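Tail spike protein gp49 (Pseudomonas phage LKA1, PDB 4RU4) probably recognises and cleaves the O-specific polysaccharide of its Pseudomonas host as a tailspike lyase, helping the phage to degrade the cell envelope during entry. Local coordinates at residues Ala104-Thr109 against Thr217-Gly222; Asp76-Arg81 against Ile99-Ala104. All coordinates share one frame; numbering follows the deposited sequence.

Contact 1. Residues Ala104-Thr109 against Thr217-Gly222; sequences AAFTGT and TVPMNG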
loop_
_atom_site.group_PDB
_atom_site.type_symbol
_atom_site.label_atom_id
_atom_site.label_comp_id
_atom_site.label_asym_id
_atom_site.label_seq_id
_atom_site.Cartn_x
_atom_site.Cartn_y
_atom_site.Cartn_z
ATOM N N ALA B 104 2.861 -9.923 -43.009
ATOM C CA ALA B 104 3.840 -9.008 -43.583
ATOM C C ALA B 104 3.150 -7.932 -44.420
ATOM O O ALA B 104 3.703 -6.851 -44.622
ATOM C CB ALA B 104 4.850 -9.786 -44.454
ATOM N N ALA B 105 1.950 -8.243 -44.921
ATOM C CA ALA B 105 1.213 -7.315 -45.785
ATOM C C ALA B 105 0.299 -6.355 -45.013
ATOM O O ALA B 105 -0.472 -5.615 -45.619
ATOM C CB ALA B 105 0.387 -8.090 -46.791
ATOM N N PHE B 106 0.378 -6.364 -43.684
ATOM C CA PHE B 106 -0.528 -5.542 -42.879
ATOM C C PHE B 106 -0.448 -4.071 -43.209
ATOM O O PHE B 106 0.652 -3.507 -43.359
ATOM C CB PHE B 106 -0.234 -5.724 -41.387
ATOM C CG PHE B 106 -1.238 -5.056 -40.480
ATOM C CD1 PHE B 106 -2.404 -5.714 -40.119
ATOM C CD2 PHE B 106 -1.009 -3.766 -39.985
ATOM C CE1 PHE B 106 -3.320 -5.099 -39.259
ATOM C CE2 PHE B 106 -1.917 -3.141 -39.138
ATOM C CZ PHE B 106 -3.080 -3.812 -38.773
ATOM N N THR B 107 -1.622 -3.452 -43.322
ATOM C CA THR B 107 -1.726 -1.998 -43.366
ATOM C C THR B 107 -2.793 -1.562 -42.386
ATOM O O THR B 107 -3.861 -2.184 -42.293
ATOM C CB THR B 107 -2.054 -1.426 -44.783
ATOM O OG1 THR B 107 -3.298 -1.957 -45.245
ATOM C CG2 THR B 107 -0.962 -1.781 -45.776
ATOM N N GLY B 108 -2.498 -0.499 -41.644
ATOM C CA GLY B 108 -3.418 -0.022 -40.629
ATOM C C GLY B 108 -2.703 0.580 -39.436
ATOM O O GLY B 108 -1.525 0.336 -39.205
ATOM N N THR B 109 -3.437 1.371 -38.670
ATOM C CA THR B 109 -2.885 2.063 -37.514
ATOM C C THR B 109 -2.825 1.159 -36.285
ATOM O O THR B 109 -1.853 1.212 -35.521
ATOM C CB THR B 109 -3.737 3.305 -37.222
ATOM O OG1 THR B 109 -3.708 4.162 -38.365
ATOM C CG2 THR B 109 -3.181 4.077 -36.034
ATOM N N THR B 217 5.890 -5.390 -36.577
ATOM C CA THR B 217 6.546 -4.109 -36.754
ATOM C C THR B 217 5.697 -3.056 -37.422
ATOM O O THR B 217 6.072 -1.887 -37.417
ATOM C CB THR B 217 7.804 -4.264 -37.625
ATOM O OG1 THR B 217 7.422 -4.839 -38.886
ATOM C CG2 THR B 217 8.835 -5.174 -36.920
ATOM N N VAL B 218 4.562 -3.434 -38.011
ATOM C CA VAL B 218 3.782 -2.443 -38.782
ATOM C C VAL B 218 2.777 -1.554 -38.012
ATOM O O VAL B 218 2.771 -0.326 -38.189
ATOM C CB VAL B 218 3.057 -3.092 -40.006
ATOM C CG1 VAL B 218 2.272 -2.020 -40.770
ATOM C CG2 VAL B 218 4.088 -3.781 -40.921
ATOM N N PRO B 219 1.891 -2.161 -37.202
ATOM C CA PRO B 219 0.843 -1.380 -36.517
ATOM C C PRO B 219 1.445 -0.360 -35.574
ATOM O O PRO B 219 2.430 -0.699 -34.949
ATOM C CB PRO B 219 0.097 -2.442 -35.697
ATOM C CG PRO B 219 0.389 -3.757 -36.420
ATOM C CD PRO B 219 1.818 -3.592 -36.847
ATOM N N MET B 220 0.886 0.849 -35.474
ATOM C CA MET B 220 1.328 1.773 -34.431
ATOM C C MET B 220 0.920 1.285 -33.071
ATOM O O MET B 220 1.679 1.426 -32.112
ATOM C CB MET B 220 0.735 3.168 -34.611
ATOM C CG MET B 220 1.111 3.815 -35.913
ATOM S SD MET B 220 1.219 5.596 -35.718
ATOM C CE MET B 220 -0.415 6.003 -35.121
ATOM N N ASN B 221 -0.302 0.748 -32.974
ATOM C CA ASN B 221 -0.827 0.301 -31.701
ATOM C C ASN B 221 -1.214 -1.148 -31.764
ATOM O O ASN B 221 -1.696 -1.621 -32.798
ATOM C CB ASN B 221 -2.098 1.075 -31.361
ATOM C CG ASN B 221 -1.898 2.558 -31.434
ATOM O OD1 ASN B 221 -1.021 3.108 -30.763
ATOM N ND2 ASN B 221 -2.699 3.226 -32.266
ATOM N N GLY B 222 -1.045 -1.852 -30.651
ATOM C CA GLY B 222 -1.583 -3.199 -30.548
ATOM C C GLY B 222 -3.080 -3.090 -30.389
ATOM O O GLY B 222 -3.842 -3.612 -31.203
HETATM O O HOH W 1 0.853 1.544 -38.765
#
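Phe106 and Thr109 of one coil meet Val218, Pro219, Met220 and Asn221 of the next at a corner of the right-handed parallel beta-helix of the pectin lyase type. In the first shell Pro219 CG lies 3.6 Å from Phe106 CE2, while Val218 CG1 reaches the ring at its edge, in plane, 3.8 Å from Phe106 CD2. Phe106 holds CG anti to its own nitrogen (chi1 -172°), which swings the ring across to these two residues. Further along, the carbonyl oxygen of Thr109 takes two backbone donors from the turning chain: Asn221 N at 3.0 Å, well aligned at 158° and in the carbonyl plane, and Met220 N in a weak, bent bond. A water fills the interval between these two anchors, giving a hydrogen to Gly108 O and another to Val218 O, each at 2.7 Å. At the backbone angles of Gly108 a side-chain carbon would press on Thr107 O. In the outer shell, Asn221 continues the coil-to-coil pairing through backbone bonds with Val111, its side-chain ND2 is bonded to Ser110 OG, and Val111 also touches Pro219. At the exposed end the side chains of Thr109 and Met220 run side by side, tightly packed where Thr109 CG2 meets Met220 CE at 3.5 Å.

Contact 2. Residues Asp76-Arg81 against Ile99-Ala104; sequences DYQINR and IIRPTA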
loop_
_atom_site.group_PDB
_atom_site.type_symbol
_atom_site.label_atom_id
_atom_site.label_comp_id
_atom_site.label_asym_id
_atom_site.label_seq_id
_atom_site.Cartn_x
_atom_site.Cartn_y
_atom_site.Cartn_z
ATOM N N ASP B 76 -4.686 -19.269 -34.947
ATOM C CA ASP B 76 -3.669 -18.283 -35.245
ATOM C C ASP B 76 -4.158 -17.566 -36.489
ATOM O O ASP B 76 -3.987 -18.043 -37.597
ATOM C CB ASP B 76 -2.325 -18.995 -35.467
ATOM C CG ASP B 76 -1.140 -18.044 -35.486
ATOM O OD1 ASP B 76 -1.262 -16.885 -35.937
ATOM O OD2 ASP B 76 -0.054 -18.460 -35.054
ATOM N N TYR B 77 -4.822 -16.431 -36.286
ATOM C CA TYR B 77 -5.574 -15.776 -37.354
ATOM C C TYR B 77 -4.740 -14.709 -38.061
ATOM O O TYR B 77 -4.228 -13.781 -37.421
ATOM C CB TYR B 77 -6.833 -15.170 -36.744
ATOM C CG TYR B 77 -7.709 -16.191 -36.045
ATOM C CD1 TYR B 77 -7.509 -16.519 -34.705
ATOM C CD2 TYR B 77 -8.751 -16.813 -36.723
ATOM C CE1 TYR B 77 -8.309 -17.448 -34.075
ATOM C CE2 TYR B 77 -9.564 -17.733 -36.100
ATOM C CZ TYR B 77 -9.336 -18.053 -34.774
ATOM O OH TYR B 77 -10.138 -18.981 -34.144
ATOM N N GLN B 78 -4.596 -14.842 -39.375
ATOM C CA GLN B 78 -3.740 -13.948 -40.138
ATOM C C GLN B 78 -4.562 -12.791 -40.663
ATOM O O GLN B 78 -5.548 -13.002 -41.385
ATOM C CB GLN B 78 -3.094 -14.694 -41.318
ATOM C CG GLN B 78 -2.520 -16.069 -40.917
ATOM C CD GLN B 78 -1.402 -15.929 -39.897
ATOM O OE1 GLN B 78 -0.350 -15.345 -40.193
ATOM N NE2 GLN B 78 -1.649 -16.406 -38.662
ATOM N N ILE B 79 -4.162 -11.568 -40.314
ATOM C CA ILE B 79 -4.912 -10.399 -40.756
ATOM C C ILE B 79 -4.008 -9.387 -41.452
ATOM O O ILE B 79 -2.858 -9.195 -41.067
ATOM C CB ILE B 79 -5.689 -9.738 -39.594
ATOM C CG1 ILE B 79 -4.718 -9.163 -38.550
ATOM C CG2 ILE B 79 -6.663 -10.754 -38.980
ATOM C CD1 ILE B 79 -5.343 -8.199 -37.529
ATOM N N ASN B 80 -4.514 -8.754 -42.501
ATOM C CA ASN B 80 -3.695 -7.794 -43.218
ATOM C C ASN B 80 -4.251 -6.387 -43.039
ATOM O O ASN B 80 -3.746 -5.437 -43.636
ATOM C CB ASN B 80 -3.666 -8.142 -44.707
ATOM C CG ASN B 80 -5.032 -8.079 -45.327
ATOM O OD1 ASN B 80 -5.909 -8.874 -44.988
ATOM N ND2 ASN B 80 -5.236 -7.122 -46.228
ATOM N N ARG B 81 -5.288 -6.261 -42.222
ATOM C CA ARG B 81 -5.898 -4.949 -41.949
ATOM C C ARG B 81 -6.313 -4.934 -40.507
ATOM O O ARG B 81 -6.539 -5.990 -39.916
ATOM C CB ARG B 81 -7.188 -4.744 -42.770
ATOM C CG ARG B 81 -6.989 -4.665 -44.259
ATOM C CD ARG B 81 -8.265 -4.270 -45.033
ATOM N NE ARG B 81 -7.986 -4.496 -46.437
ATOM C CZ ARG B 81 -7.374 -3.618 -47.221
ATOM N NH1 ARG B 81 -7.044 -2.417 -46.752
ATOM N NH2 ARG B 81 -7.120 -3.923 -48.487
ATOM N N ILE B 99 -4.752 -16.331 -30.984
ATOM C CA ILE B 99 -3.768 -15.386 -31.503
ATOM C C ILE B 99 -4.253 -14.622 -32.714
ATOM O O ILE B 99 -4.724 -15.222 -33.697
ATOM C CB ILE B 99 -2.477 -16.132 -31.875
ATOM C CG1 ILE B 99 -1.810 -16.665 -30.609
ATOM C CG2 ILE B 99 -1.511 -15.251 -32.680
ATOM C CD1 ILE B 99 -0.859 -17.829 -30.875
ATOM N N ILE B 100 -4.145 -13.295 -32.645
ATOM C CA ILE B 100 -4.404 -12.436 -33.801
ATOM C C ILE B 100 -3.055 -11.880 -34.283
ATOM O O ILE B 100 -2.322 -11.252 -33.515
ATOM C CB ILE B 100 -5.347 -11.262 -33.447
ATOM C CG1 ILE B 100 -6.706 -11.771 -32.977
ATOM C CG2 ILE B 100 -5.502 -10.322 -34.628
ATOM C CD1 ILE B 100 -7.569 -10.670 -32.302
ATOM N N ARG B 101 -2.728 -12.122 -35.545
ATOM C CA ARG B 101 -1.359 -11.922 -36.031
ATOM C C ARG B 101 -1.344 -11.173 -37.351
ATOM O O ARG B 101 -1.623 -11.757 -38.399
ATOM C CB ARG B 101 -0.652 -13.286 -36.222
ATOM C CG ARG B 101 0.857 -13.171 -36.507
ATOM C CD ARG B 101 1.468 -14.510 -36.968
ATOM N NE ARG B 101 1.262 -15.535 -35.945
ATOM C CZ ARG B 101 2.065 -15.718 -34.900
ATOM N NH1 ARG B 101 3.137 -14.952 -34.727
ATOM N NH2 ARG B 101 1.799 -16.658 -34.014
ATOM N N PRO B 102 -1.014 -9.875 -37.319
ATOM C CA PRO B 102 -0.769 -9.129 -38.556
ATOM C C PRO B 102 0.248 -9.829 -39.471
ATOM O O PRO B 102 1.270 -10.318 -38.990
ATOM C CB PRO B 102 -0.180 -7.811 -38.028
ATOM C CG PRO B 102 -0.966 -7.598 -36.742
ATOM C CD PRO B 102 -1.032 -8.993 -36.137
ATOM N N THR B 103 -0.012 -9.870 -40.774
ATOM C CA THR B 103 0.911 -10.518 -41.689
ATOM C C THR B 103 1.901 -9.476 -42.205
ATOM O O THR B 103 1.798 -8.282 -41.880
ATOM C CB THR B 103 0.177 -11.106 -42.914
ATOM O OG1 THR B 103 -0.400 -10.036 -43.650
ATOM C CG2 THR B 103 -0.930 -12.032 -42.472
ATOM N N ALA B 104 2.861 -9.923 -43.009
ATOM C CA ALA B 104 3.840 -9.008 -43.583
ATOM C C ALA B 104 3.150 -7.932 -44.420
ATOM O O ALA B 104 3.703 -6.851 -44.622
ATOM C CB ALA B 104 4.850 -9.786 -44.454
#
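Arg101 reaches across to Asp76 on the neighbouring strand of a parallel beta-helix face, where strands 76-79 and 99-103, from successive coils, pair in register. From Arg101 CB, which sits 3.7 Å from Asp76 OD1, the chain runs extended through CG to Arg101 CD, which passes 3.8 Å from Gln78 OE1. A bend at chi3 (-59°) then turns the guanidinium back to the carboxylate. There Arg101 NE donates to the syn lone pair of Asp76 OD1 at 2.9 Å, and Arg101 NH2 donates to Asp76 OD2 at 2.8 Å on the syn side, somewhat out of the carboxylate plane. This side-on salt bridge uses one nitrogen for each oxygen, with the two planes 34° apart. Gln78 points the same way as Arg101, its amide nearly coplanar with the guanidinium; its NE2 bonds to Asp76 O from above the carbonyl plane and weakly to Asp76 OD1, so that Asp76 is held from its own strand as well. Beneath these side chains the backbones are joined by four hydrogen bonds, from Tyr77 N to Ile99 O through to Thr103 N to Ile79 O. Tyr77, Ile79, Ile100 and Pro102 occupy the other face, where Ile79 CD1 touches Ile100 CG2 at 3.6 Å and helix 55-65 covers Tyr77 and Ile79. Thr103, at the end of the pairing, sets its CG2 3.6 Å from Gln78 CB.

Overall arrangement
From the N terminus, the chain passes helix 55-65 and enters the beta-helix; contact 2 then closes a short loop of 17 residues that holds strands 82-86 and 89-93, bringing 99-104 beside 76-81. Contact 1 begins at Ala104, the residue both share, and its segments are separated by 107 residues, a loop that includes the antiparallel strands 133-135, 147-151, 168-177 and 180-183. The two loops are therefore in series, neither nesting nor crossing. Strand 98-107 serves both: it pairs with strand 75-79 of the preceding coil, then turns the corner at 108-109 to lie against 217-222, which leads into strand 221-226. Across the join, Phe106 packs on Asn80 and Arg81, and Thr107 N probably bonds to Asn80 O at 2.9 Å.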